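Local coordinates for protein endoglucanase (Thermotoga maritima, PDB 2FVG) that probably acts as a metal-dependent aminopeptidase of the M42 family, using two divalent metal cations per subunit, although it is named an endoglucanase, at residues T221-D226 with T302-I307; G242-F247 with P272-R277. All blocks are in the same frame, centred on the assembly; numbering follows the deposited sequence.

Contact 1 of 2, residues T221-D226 with T302-I307; sequences TTTAGD and TPARYI
T223 and Y306 make the main side-chain contact here. The T223 methyl, CG2, sits over the middle of one ring face, 3.2 Å from the Y306 ring centroid and 8° off the normal, a CH-pi contact. It gets there because CG2 is anti to the backbone N, with OG1 at chi1 -48°; that same rotation brings T223 OG1 to 3.6 Å from A304 CB. At the ring's edge, in its plane, lie G225 C and D226 N; D226 CA is 3.6 Å from Y306 CD2. A serine in place of Y306 would probably deprive the T223 methyl of the flat surface it rests on and open a gap beside the G225-D226 turn. G225 turns with a positive phi of 87°, where a CB would jam against the carbonyl O of A224. On the same face of the sheet as T223, T221 CG2 packs 3.6 Å from A304 CB.

The two segments lie on strands 215-224 and 297-306, parallel neighbours in the large mixed sheet of the peptidase fold. T221 directly follows E220, a predicted zinc ligand, and its OG1 bonds to F166 O and D168 OD1, next to the predicted ligand D167.

Backbone hydrogen bonds follow the parallel pattern. T222 reaches to both sides of P303, N to T302 O at 3.0 Å and O from A304 N at 2.9 Å, so the proline, with no N-H to give, costs this pairing nothing. A224 does the same around R305: its N binds A304 O, and its O accepts from Y306 N at 2.8 Å.

Among the remaining polar groups, a water bound to T302 OG1 reaches T221 OG1 weakly, and the extended R305 side chain carries its NE to a salt bridge with E231.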
# COMPACT_ATOMS: atom_id res chain seq x y z
N THR A 221 1.01 4.85 -3.77
CA THR A 221 2.16 5.59 -3.30
C THR A 221 3.18 5.39 -4.42
O THR A 221 3.31 4.28 -4.96
CB THR A 221 2.65 5.08 -1.94
OG1 THR A 221 1.59 5.23 -0.99
CG2 THR A 221 3.84 5.91 -1.44
N THR A 222 3.81 6.46 -4.87
CA THR A 222 4.78 6.38 -5.97
C THR A 222 6.13 6.75 -5.37
O THR A 222 6.28 7.85 -4.85
CB THR A 222 4.39 7.30 -7.17
OG1 THR A 222 5.38 7.22 -8.19
CG2 THR A 222 4.25 8.78 -6.73
N THR A 223 7.11 5.83 -5.44
CA THR A 223 8.39 6.07 -4.79
C THR A 223 9.53 6.40 -5.74
O THR A 223 9.82 5.64 -6.67
CB THR A 223 8.82 4.87 -3.85
OG1 THR A 223 7.74 4.47 -2.99
CG2 THR A 223 10.01 5.29 -2.97
N ALA A 224 10.17 7.53 -5.48
CA ALA A 224 11.33 8.00 -6.23
C ALA A 224 12.64 7.69 -5.49
O ALA A 224 12.65 7.43 -4.29
CB ALA A 224 11.20 9.51 -6.48
N GLY A 225 13.75 7.73 -6.22
CA GLY A 225 15.06 7.48 -5.64
C GLY A 225 15.45 6.03 -5.59
O GLY A 225 16.32 5.65 -4.82
N ASP A 226 14.78 5.22 -6.42
CA ASP A 226 15.03 3.78 -6.53
C ASP A 226 16.52 3.49 -6.77
O ASP A 226 17.13 2.69 -6.05
CB ASP A 226 14.16 3.18 -7.65
CG ASP A 226 14.33 1.67 -7.80
OD1 ASP A 226 14.84 1.00 -6.88
OD2 ASP A 226 13.93 1.15 -8.87
N THR A 302 0.35 9.33 -3.44
CA THR A 302 1.11 10.10 -2.47
C THR A 302 2.59 9.90 -2.87
O THR A 302 3.04 8.76 -3.04
CB THR A 302 0.86 9.59 -1.03
OG1 THR A 302 -0.53 9.73 -0.74
CG2 THR A 302 1.66 10.44 0.01
N PRO A 303 3.35 10.99 -3.05
CA PRO A 303 4.78 10.84 -3.37
C PRO A 303 5.55 10.25 -2.18
O PRO A 303 5.20 10.50 -1.03
CB PRO A 303 5.25 12.29 -3.59
CG PRO A 303 4.01 13.09 -3.81
CD PRO A 303 2.94 12.40 -3.00
N ALA A 304 6.58 9.47 -2.46
CA ALA A 304 7.47 8.93 -1.44
C ALA A 304 8.86 8.98 -2.05
O ALA A 304 8.99 9.00 -3.27
CB ALA A 304 7.09 7.47 -1.11
N ARG A 305 9.90 9.00 -1.23
CA ARG A 305 11.27 8.96 -1.73
C ARG A 305 12.06 7.97 -0.91
O ARG A 305 12.03 8.03 0.31
CB ARG A 305 11.91 10.36 -1.64
CG ARG A 305 13.35 10.42 -2.10
CD ARG A 305 13.82 11.84 -2.43
NE ARG A 305 15.16 11.83 -3.02
CZ ARG A 305 16.25 12.42 -2.52
NH1 ARG A 305 16.20 13.18 -1.42
NH2 ARG A 305 17.40 12.31 -3.17
N TYR A 306 12.81 7.07 -1.55
CA TYR A 306 13.62 6.12 -0.77
C TYR A 306 14.71 6.82 0.03
O TYR A 306 15.22 7.86 -0.37
CB TYR A 306 14.24 4.99 -1.62
CG TYR A 306 13.23 3.96 -2.12
CD1 TYR A 306 12.49 3.16 -1.23
CD2 TYR A 306 13.02 3.76 -3.50
CE1 TYR A 306 11.55 2.22 -1.69
CE2 TYR A 306 12.09 2.82 -3.97
CZ TYR A 306 11.36 2.05 -3.07
OH TYR A 306 10.45 1.12 -3.55
N ILE A 307 15.01 6.26 1.19
CA ILE A 307 16.13 6.74 1.99
C ILE A 307 17.10 5.57 2.15
O ILE A 307 18.21 5.60 1.60
CB ILE A 307 15.71 7.53 3.30
CG1 ILE A 307 16.94 7.97 4.09
CG2 ILE A 307 14.73 6.72 4.16
CD1 ILE A 307 18.09 8.53 3.23
O HOH W 1 -1.33 7.11 -0.81

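Contact 2 of 2, residues G242-F247 with P272-R277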
# COMPACT_ATOMS: atom_id res chain seq x y z
N GLY A 242 2.35 17.85 -3.54
CA GLY A 242 0.97 17.35 -3.51
C GLY A 242 0.78 15.97 -4.11
O GLY A 242 1.72 15.35 -4.58
N PRO A 243 -0.46 15.43 -4.02
CA PRO A 243 -0.70 14.15 -4.64
C PRO A 243 -0.48 14.23 -6.15
O PRO A 243 -0.80 15.27 -6.77
CB PRO A 243 -2.17 13.87 -4.36
CG PRO A 243 -2.78 15.24 -4.02
CD PRO A 243 -1.65 15.96 -3.32
N ALA A 244 0.04 13.15 -6.71
CA ALA A 244 0.31 13.01 -8.15
C ALA A 244 -0.91 12.44 -8.84
O ALA A 244 -1.46 11.45 -8.38
CB ALA A 244 1.52 12.05 -8.40
N ILE A 245 -1.31 13.03 -9.97
CA ILE A 245 -2.48 12.57 -10.73
C ILE A 245 -1.93 11.87 -11.98
O ILE A 245 -1.25 12.49 -12.79
CB ILE A 245 -3.44 13.77 -11.00
CG1 ILE A 245 -3.84 14.41 -9.66
CG2 ILE A 245 -4.73 13.33 -11.70
CD1 ILE A 245 -4.66 15.67 -9.82
N THR A 246 -2.15 10.56 -12.08
CA THR A 246 -1.66 9.79 -13.21
C THR A 246 -2.43 10.10 -14.49
O THR A 246 -3.66 10.15 -14.51
CB THR A 246 -1.70 8.28 -12.89
OG1 THR A 246 -0.88 8.04 -11.75
CG2 THR A 246 -1.17 7.46 -14.02
N PHE A 247 -1.69 10.30 -15.58
CA PHE A 247 -2.29 10.57 -16.89
C PHE A 247 -2.41 9.28 -17.72
O PHE A 247 -3.40 9.08 -18.41
CB PHE A 247 -1.48 11.65 -17.64
CG PHE A 247 -2.00 11.96 -19.02
CD1 PHE A 247 -3.05 12.87 -19.20
CD2 PHE A 247 -1.45 11.37 -20.14
CE1 PHE A 247 -3.52 13.16 -20.48
CE2 PHE A 247 -1.92 11.66 -21.42
CZ PHE A 247 -2.95 12.55 -21.59
N PRO A 272 -3.17 21.29 -3.59
CA PRO A 272 -1.98 21.18 -4.43
C PRO A 272 -1.89 19.80 -5.03
O PRO A 272 -2.23 18.80 -4.37
CB PRO A 272 -0.82 21.38 -3.44
CG PRO A 272 -1.43 21.96 -2.21
CD PRO A 272 -2.83 21.50 -2.17
N PHE A 273 -1.45 19.72 -6.27
CA PHE A 273 -1.30 18.42 -6.92
C PHE A 273 -0.17 18.56 -7.90
O PHE A 273 0.26 19.68 -8.18
CB PHE A 273 -2.57 18.01 -7.67
CG PHE A 273 -2.94 18.93 -8.84
CD1 PHE A 273 -3.61 20.13 -8.62
CD2 PHE A 273 -2.63 18.58 -10.15
CE1 PHE A 273 -3.94 20.99 -9.70
CE2 PHE A 273 -2.97 19.42 -11.22
CZ PHE A 273 -3.62 20.62 -11.00
N GLN A 274 0.32 17.43 -8.40
CA GLN A 274 1.36 17.45 -9.42
C GLN A 274 1.05 16.37 -10.41
O GLN A 274 0.19 15.54 -10.15
CB GLN A 274 2.77 17.23 -8.82
CG GLN A 274 2.96 15.91 -8.04
CD GLN A 274 4.30 15.85 -7.32
OE1 GLN A 274 5.32 16.17 -7.90
NE2 GLN A 274 4.28 15.45 -6.04
N MSE A 275 1.70 16.41 -11.57
CA MSE A 275 1.60 15.35 -12.56
C MSE A 275 2.48 14.23 -12.08
O MSE A 275 3.48 14.46 -11.42
CB MSE A 275 2.09 15.79 -13.93
CG MSE A 275 1.35 16.99 -14.50
SE MSE A 275 -0.57 16.58 -14.75
CE MSE A 275 -1.24 18.39 -15.31
N LYS A 276 2.11 13.02 -12.43
CA LYS A 276 2.86 11.86 -12.09
C LYS A 276 4.06 11.76 -13.04
O LYS A 276 3.88 11.72 -14.27
CB LYS A 276 1.94 10.66 -12.24
CG LYS A 276 2.63 9.32 -12.29
CD LYS A 276 3.02 8.82 -10.95
CE LYS A 276 3.81 7.52 -11.10
NZ LYS A 276 3.12 6.51 -11.97
N ARG A 277 5.27 11.79 -12.49
CA ARG A 277 6.50 11.64 -13.26
C ARG A 277 7.27 10.47 -12.69
O ARG A 277 7.66 10.50 -11.53
CB ARG A 277 7.37 12.90 -13.21
CG ARG A 277 6.85 14.01 -14.07
CD ARG A 277 7.74 15.23 -14.06
NE ARG A 277 7.71 15.94 -12.78
CZ ARG A 277 8.31 17.11 -12.56
NH1 ARG A 277 8.96 17.71 -13.55
NH2 ARG A 277 8.24 17.69 -11.37
O HOH W 2 0.49 12.68 -15.10
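Q274 grips the chain around G242 and P243 twice, and this is the close-fitting end of the contact. Its backbone N bonds to P243 O at 2.9 Å, while its side-chain NE2 reaches G242 O, also at 2.9 Å, with an N-H...O angle of 160° and the acceptor close to the amide plane. The side chain swings that way because CG lies between the backbone N and the carbonyl carbon, chi1 58°, and the chain then runs extended. G242 passes so close to P272 that a CB would run into P272 O, and P243 CD lies only 3.1 Å from that same oxygen. I245 N closes on Q274 O, and on the helix side I245 CD1 meets F273 CD2 at 3.6 Å, the two side chains crossing obliquely. I262 and A266 of helix 256-268 touch this pair: strand 244-245, that helix and strand 274-275 make a beta-alpha-beta unit whose two strands lie side by side in parallel.

Only the backbone pairing slackens toward K276. K276 N to I245 O is a weak bond of 3.4 Å, and a water fills in, donating to I245 O at 2.9 Å and accepting from K276 N. The lysine side chain still packs, CB against A244 CB and CG alongside T246 OG1, 3.8 Å away. M275, a selenomethionine, lies exposed.

NE2 of Q274 also bonds to H238 O, so two backbone carbonyls fix the rotation of the amide and let a side chain prolong the strand pairing at one end, while a water takes up the slack at the other.

The chain runs through 221-226, 242-247, 272-277 and 302-307 in that order, so both halves of contact 2 fall between the halves of contact 1. Strand 297-306 joins them in one mixed sheet, parallel to 215-224 on one flank and antiparallel to the short strand 244-245. The centres lie about 13 Å apart, yet the contacts touch: P303 CG packs 3.3 Å from Q274 NE2, and T222 OG1 lies 3.3 Å from K276 CE. The side chains of T221 and K276 come within about 5 and 6 Å of that of E220, a predicted zinc ligand, so the chain between strands 215-224 and 297-306 folds back beside the probable metal site.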